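Local coordinates for protein cohesin (Archaeoglobus fulgidus, PDB 2XDH) that is the cohesin domain of a longer, non-cellulosomal archaeal protein and probably mediates adhesion by binding dockerin modules, at residues 16-30 with 77-91. Numbering follows the deposited sequence.
Sequences SDIQVPVKIENADKV and GISGDGSLFYVKFRV. With SO4 (sulfate ion), chain E.
In the beta-sandwich of this cohesin domain, the antiparallel pairing of 16-30 with 77-91 illustrates how two chains stay paired through three bulges as they turn. The pairing is regular from Asp-17/Arg-90 to Val-22/Phe-85, and within it Val-87 N gives Val-20 O a 2.7 Å hydrogen bond. A classic bulge comes at Val-22, which Leu-84 and Phe-85 both face; farther on, G1 bulges set Asn-26 and Ala-27 against Gly-80, and Lys-29 and Val-30 against Ile-78. On the buried face, Val-22 lays CB over the Phe-85 ring, 3.9 Å from its centroid, while Val-20 CG2 meets the edge of Phe-89 at CD2 (3.8 Å). On the other face, Pro-21 CB sits over the Tyr-86 ring in a CH-pi contact, 3.5 Å from CE1. With CG anti to its carbonyl carbon (chi1 -82°), Tyr-86 also brings CD1 against Gln-19 CG, their side chains crossing nearly at right angles. Were this tyrosine cut back to alanine, Pro-21 CB would probably lose the ring face it packs on, and Gln-19 CG its neighbour CD1. At the bulged end, Asp-81 OD1 accepts a nearly straight bond (170°) from Asn-26 N, and Ser-79 OG takes the backbone N-H of Lys-29 at 2.8 Å from its N.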
loop_
_atom_site.group_PDB
_atom_site.type_symbol
_atom_site.label_atom_id
_atom_site.label_comp_id
_atom_site.label_asym_id
_atom_site.label_seq_id
_atom_site.Cartn_x
_atom_site.Cartn_y
_atom_site.Cartn_z
ATOM N N SER A 16 -18.669 36.557 15.759
ATOM C CA SER A 16 -17.275 36.154 15.681
ATOM C C SER A 16 -17.031 35.306 14.447
ATOM O O SER A 16 -17.960 34.734 13.878
ATOM C CB SER A 16 -16.856 35.392 16.940
ATOM O OG SER A 16 -17.458 34.112 16.984
ATOM N N ASP A 17 -15.777 35.241 14.023
ATOM C CA ASP A 17 -15.405 34.340 12.950
ATOM C C ASP A 17 -14.864 33.050 13.550
ATOM O O ASP A 17 -14.251 33.055 14.623
ATOM C CB ASP A 17 -14.363 34.981 12.040
ATOM C CG ASP A 17 -14.841 36.284 11.443
ATOM O OD1 ASP A 17 -13.996 37.167 11.192
ATOM O OD2 ASP A 17 -16.064 36.428 11.232
ATOM N N ILE A 18 -15.115 31.940 12.863
ATOM C CA ILE A 18 -14.541 30.657 13.240
ATOM C C ILE A 18 -13.871 30.028 12.032
ATOM O O ILE A 18 -14.226 30.313 10.889
ATOM C CB ILE A 18 -15.603 29.666 13.746
ATOM C CG1 ILE A 18 -16.618 29.364 12.641
ATOM C CG2 ILE A 18 -16.281 30.190 14.982
ATOM C CD1 ILE A 18 -17.588 28.256 12.985
ATOM N N GLN A 19 -12.901 29.163 12.294
ATOM C CA GLN A 19 -12.207 28.444 11.238
ATOM C C GLN A 19 -12.456 26.957 11.451
ATOM O O GLN A 19 -12.046 26.402 12.462
ATOM C CB GLN A 19 -10.711 28.758 11.293
ATOM C CG GLN A 19 -9.937 28.393 10.047
ATOM C CD GLN A 19 -9.683 29.587 9.147
ATOM O OE1 GLN A 19 -9.856 30.738 9.555
ATOM N NE2 GLN A 19 -9.268 29.319 7.912
ATOM N N VAL A 20 -13.156 26.325 10.515
ATOM C CA VAL A 20 -13.508 24.906 10.631
ATOM C C VAL A 20 -12.808 24.104 9.548
ATOM O O VAL A 20 -13.017 24.342 8.358
ATOM C CB VAL A 20 -15.013 24.686 10.452
ATOM C CG1 VAL A 20 -15.336 23.206 10.510
ATOM C CG2 VAL A 20 -15.809 25.477 11.515
ATOM N N PRO A 21 -11.960 23.159 9.954
ATOM C CA PRO A 21 -11.291 22.326 8.958
ATOM C C PRO A 21 -12.168 21.163 8.538
ATOM O O PRO A 21 -13.023 20.715 9.311
ATOM C CB PRO A 21 -10.087 21.783 9.726
ATOM C CG PRO A 21 -10.611 21.630 11.144
ATOM C CD PRO A 21 -11.540 22.830 11.334
ATOM N N VAL A 22 -11.949 20.678 7.318
ATOM C CA VAL A 22 -12.406 19.351 6.925
ATOM C C VAL A 22 -11.146 18.524 6.694
ATOM O O VAL A 22 -10.275 18.905 5.903
ATOM C CB VAL A 22 -13.262 19.415 5.661
ATOM C CG1 VAL A 22 -13.526 18.019 5.103
ATOM C CG2 VAL A 22 -14.575 20.161 5.960
ATOM N N LYS A 23 -11.030 17.411 7.411
ATOM C CA LYS A 23 -9.786 16.660 7.439
ATOM C C LYS A 23 -9.964 15.305 6.772
ATOM O O LYS A 23 -11.079 14.805 6.642
ATOM C CB LYS A 23 -9.348 16.400 8.880
ATOM C CG LYS A 23 -9.165 17.621 9.723
ATOM C CD LYS A 23 -9.157 17.228 11.194
ATOM C CE LYS A 23 -10.555 16.842 11.658
ATOM N NZ LYS A 23 -10.581 16.541 13.114
ATOM N N ILE A 24 -8.850 14.695 6.397
ATOM C CA ILE A 24 -8.889 13.302 5.956
ATOM C C ILE A 24 -8.014 12.466 6.875
ATOM O O ILE A 24 -6.986 12.933 7.375
ATOM C CB ILE A 24 -8.471 13.157 4.469
ATOM C CG1 ILE A 24 -8.815 11.762 3.935
ATOM C CG2 ILE A 24 -6.983 13.467 4.284
ATOM C CD1 ILE A 24 -8.911 11.707 2.404
ATOM N N GLU A 25 -8.413 11.224 7.104
ATOM C CA GLU A 25 -7.607 10.343 7.928
ATOM C C GLU A 25 -7.378 9.032 7.183
ATOM O O GLU A 25 -8.305 8.488 6.573
ATOM C CB GLU A 25 -8.305 10.101 9.272
ATOM C CG GLU A 25 -8.616 11.400 10.030
ATOM C CD GLU A 25 -7.361 12.151 10.466
ATOM O OE1 GLU A 25 -6.423 11.487 10.949
ATOM O OE2 GLU A 25 -7.305 13.400 10.315
ATOM N N ASN A 26 -6.133 8.561 7.208
ATOM C CA ASN A 26 -5.736 7.339 6.520
ATOM C C ASN A 26 -5.972 7.372 5.017
ATOM O O ASN A 26 -6.408 6.391 4.423
ATOM C CB ASN A 26 -6.432 6.146 7.151
ATOM C CG ASN A 26 -6.165 6.065 8.642
ATOM O OD1 ASN A 26 -5.014 6.072 9.077
ATOM N ND2 ASN A 26 -7.224 6.047 9.430
ATOM N N ALA A 27 -5.686 8.511 4.395
ATOM C CA ALA A 27 -5.728 8.587 2.939
ATOM C C ALA A 27 -4.617 7.721 2.344
ATOM O O ALA A 27 -3.508 7.646 2.886
ATOM C CB ALA A 27 -5.571 10.048 2.475
ATOM N N ASP A 28 -4.901 7.091 1.211
ATOM C CA ASP A 28 -3.912 6.239 0.555
ATOM C C ASP A 28 -3.822 6.600 -0.927
ATOM O O ASP A 28 -4.578 6.080 -1.763
ATOM C CB ASP A 28 -4.290 4.767 0.756
ATOM C CG ASP A 28 -3.299 3.805 0.115
ATOM O OD1 ASP A 28 -2.156 4.226 -0.163
ATOM O OD2 ASP A 28 -3.670 2.619 -0.092
ATOM N N LYS A 29 -2.920 7.527 -1.245
ATOM C CA LYS A 29 -2.715 7.963 -2.622
ATOM C C LYS A 29 -3.998 8.433 -3.304
ATOM O O LYS A 29 -4.286 8.077 -4.446
ATOM C CB LYS A 29 -2.042 6.847 -3.428
ATOM C CG LYS A 29 -0.674 6.469 -2.845
ATOM C CD LYS A 29 0.009 5.371 -3.641
ATOM C CE LYS A 29 1.164 4.769 -2.846
ATOM N NZ LYS A 29 1.835 3.677 -3.604
ATOM N N VAL A 30 -4.756 9.269 -2.608
ATOM C CA VAL A 30 -5.955 9.857 -3.192
ATOM C C VAL A 30 -5.576 10.871 -4.246
ATOM O O VAL A 30 -4.729 11.734 -4.010
ATOM C CB VAL A 30 -6.821 10.517 -2.106
ATOM C CG1 VAL A 30 -7.979 11.312 -2.709
ATOM C CG2 VAL A 30 -7.326 9.449 -1.140
ATOM N N GLY A 77 -0.857 12.460 -5.449
ATOM C CA GLY A 77 -1.529 11.640 -4.463
ATOM C C GLY A 77 -1.472 12.293 -3.097
ATOM O O GLY A 77 -0.479 12.906 -2.732
ATOM N N ILE A 78 -2.560 12.166 -2.354
ATOM C CA ILE A 78 -2.654 12.618 -0.973
ATOM C C ILE A 78 -2.747 11.391 -0.088
ATOM O O ILE A 78 -3.593 10.518 -0.323
ATOM C CB ILE A 78 -3.930 13.466 -0.797
ATOM C CG1 ILE A 78 -3.785 14.784 -1.578
ATOM C CG2 ILE A 78 -4.202 13.769 0.662
ATOM C CD1 ILE A 78 -5.102 15.587 -1.654
ATOM N N SER A 79 -1.879 11.301 0.913
ATOM C CA SER A 79 -1.887 10.164 1.828
ATOM C C SER A 79 -1.767 10.636 3.269
ATOM O O SER A 79 -1.323 11.757 3.523
ATOM C CB SER A 79 -0.707 9.221 1.521
ATOM O OG SER A 79 -0.806 8.701 0.203
ATOM N N GLY A 80 -2.139 9.770 4.206
ATOM C CA GLY A 80 -2.000 10.060 5.623
ATOM C C GLY A 80 -3.139 10.894 6.187
ATOM O O GLY A 80 -4.278 10.812 5.720
ATOM N N ASP A 81 -2.834 11.684 7.211
ATOM C CA ASP A 81 -3.844 12.466 7.907
ATOM C C ASP A 81 -3.516 13.945 7.732
ATOM O O ASP A 81 -2.351 14.316 7.719
ATOM C CB ASP A 81 -3.815 12.183 9.399
ATOM C CG ASP A 81 -3.975 10.706 9.741
ATOM O OD1 ASP A 81 -4.390 9.899 8.887
ATOM O OD2 ASP A 81 -3.695 10.360 10.902
ATOM N N GLY A 82 -4.536 14.790 7.657
ATOM C CA GLY A 82 -4.310 16.223 7.574
ATOM C C GLY A 82 -5.562 16.938 7.105
ATOM O O GLY A 82 -6.577 16.302 6.851
ATOM N N SER A 83 -5.503 18.262 7.006
ATOM C CA SER A 83 -6.651 19.014 6.525
ATOM C C SER A 83 -6.676 19.096 4.999
ATOM O O SER A 83 -5.638 19.272 4.350
ATOM C CB SER A 83 -6.673 20.414 7.145
ATOM O OG SER A 83 -5.409 21.037 7.020
ATOM N N LEU A 84 -7.876 18.958 4.447
ATOM C CA LEU A 84 -8.134 19.119 3.021
ATOM C C LEU A 84 -8.445 20.571 2.713
ATOM O O LEU A 84 -8.054 21.095 1.673
ATOM C CB LEU A 84 -9.323 18.252 2.601
ATOM C CG LEU A 84 -9.094 16.748 2.716
ATOM C CD1 LEU A 84 -10.370 16.003 2.343
ATOM C CD2 LEU A 84 -7.931 16.350 1.801
ATOM N N PHE A 85 -9.175 21.217 3.615
ATOM C CA PHE A 85 -9.453 22.645 3.474
ATOM C C PHE A 85 -9.984 23.183 4.789
ATOM O O PHE A 85 -10.307 22.412 5.687
ATOM C CB PHE A 85 -10.407 22.943 2.309
ATOM C CG PHE A 85 -11.775 22.277 2.425
ATOM C CD1 PHE A 85 -12.855 22.967 2.961
ATOM C CD2 PHE A 85 -11.977 20.985 1.958
ATOM C CE1 PHE A 85 -14.114 22.381 3.054
ATOM C CE2 PHE A 85 -13.233 20.381 2.043
ATOM C CZ PHE A 85 -14.305 21.082 2.597
ATOM N N TYR A 86 -10.032 24.505 4.906
ATOM C CA TYR A 86 -10.548 25.180 6.092
ATOM C C TYR A 86 -11.658 26.083 5.591
ATOM O O TYR A 86 -11.532 26.682 4.519
ATOM C CB TYR A 86 -9.450 26.046 6.748
ATOM C CG TYR A 86 -8.505 25.285 7.656
ATOM C CD1 TYR A 86 -8.771 25.168 9.022
ATOM C CD2 TYR A 86 -7.345 24.688 7.160
ATOM C CE1 TYR A 86 -7.914 24.474 9.872
ATOM C CE2 TYR A 86 -6.480 23.979 8.007
ATOM C CZ TYR A 86 -6.779 23.879 9.362
ATOM O OH TYR A 86 -5.950 23.187 10.220
ATOM N N VAL A 87 -12.752 26.171 6.333
ATOM C CA VAL A 87 -13.768 27.155 5.997
ATOM C C VAL A 87 -13.784 28.243 7.061
ATOM O O VAL A 87 -13.857 27.963 8.251
ATOM C CB VAL A 87 -15.177 26.525 5.816
ATOM C CG1 VAL A 87 -16.189 27.591 5.419
ATOM C CG2 VAL A 87 -15.134 25.439 4.747
ATOM N N LYS A 88 -13.676 29.493 6.631
ATOM C CA LYS A 88 -13.812 30.597 7.560
ATOM C C LYS A 88 -15.278 31.000 7.566
ATOM O O LYS A 88 -15.827 31.394 6.531
ATOM C CB LYS A 88 -12.922 31.776 7.152
ATOM C CG LYS A 88 -12.898 32.893 8.188
ATOM C CD LYS A 88 -11.958 34.020 7.784
ATOM C CE LYS A 88 -11.651 34.920 8.971
ATOM N NZ LYS A 88 -11.132 34.116 10.123
ATOM N N PHE A 89 -15.914 30.876 8.726
ATOM C CA PHE A 89 -17.318 31.226 8.878
ATOM C C PHE A 89 -17.431 32.449 9.761
ATOM O O PHE A 89 -16.549 32.733 10.567
ATOM C CB PHE A 89 -18.092 30.115 9.581
ATOM C CG PHE A 89 -18.366 28.902 8.733
ATOM C CD1 PHE A 89 -19.242 28.971 7.661
ATOM C CD2 PHE A 89 -17.794 27.673 9.055
ATOM C CE1 PHE A 89 -19.527 27.849 6.909
ATOM C CE2 PHE A 89 -18.060 26.556 8.315
ATOM C CZ PHE A 89 -18.930 26.630 7.233
ATOM N N ARG A 90 -18.537 33.162 9.618
ATOM C CA ARG A 90 -18.883 34.206 10.557
ATOM C C ARG A 90 -20.179 33.778 11.198
ATOM O O ARG A 90 -21.099 33.334 10.511
ATOM C CB ARG A 90 -19.062 35.543 9.851
ATOM C CG ARG A 90 -19.811 36.560 10.689
ATOM C CD ARG A 90 -19.153 37.913 10.605
ATOM N NE ARG A 90 -19.961 38.941 11.248
ATOM C CZ ARG A 90 -19.716 40.243 11.158
ATOM N NH1 ARG A 90 -18.680 40.671 10.447
ATOM N NH2 ARG A 90 -20.504 41.112 11.777
ATOM N N VAL A 91 -20.243 33.884 12.516
ATOM C CA VAL A 91 -21.442 33.488 13.240
ATOM C C VAL A 91 -22.445 34.636 13.224
ATOM O O VAL A 91 -22.238 35.667 13.863
ATOM C CB VAL A 91 -21.108 33.095 14.692
ATOM C CG1 VAL A 91 -22.351 32.587 15.417
ATOM C CG2 VAL A 91 -19.993 32.063 14.716
HETATM S S SO4 E . -0.654 0.376 -2.666
HETATM O O1 SO4 E . 0.618 -0.336 -2.564
HETATM O O2 SO4 E . -0.992 0.569 -4.073
HETATM O O3 SO4 E . -0.538 1.675 -2.010
HETATM O O4 SO4 E . -1.702 -0.406 -2.016
HETATM O O HOH W 1 -3.969 7.801 11.323
HETATM O O HOH W 2 0.194 5.919 0.637
#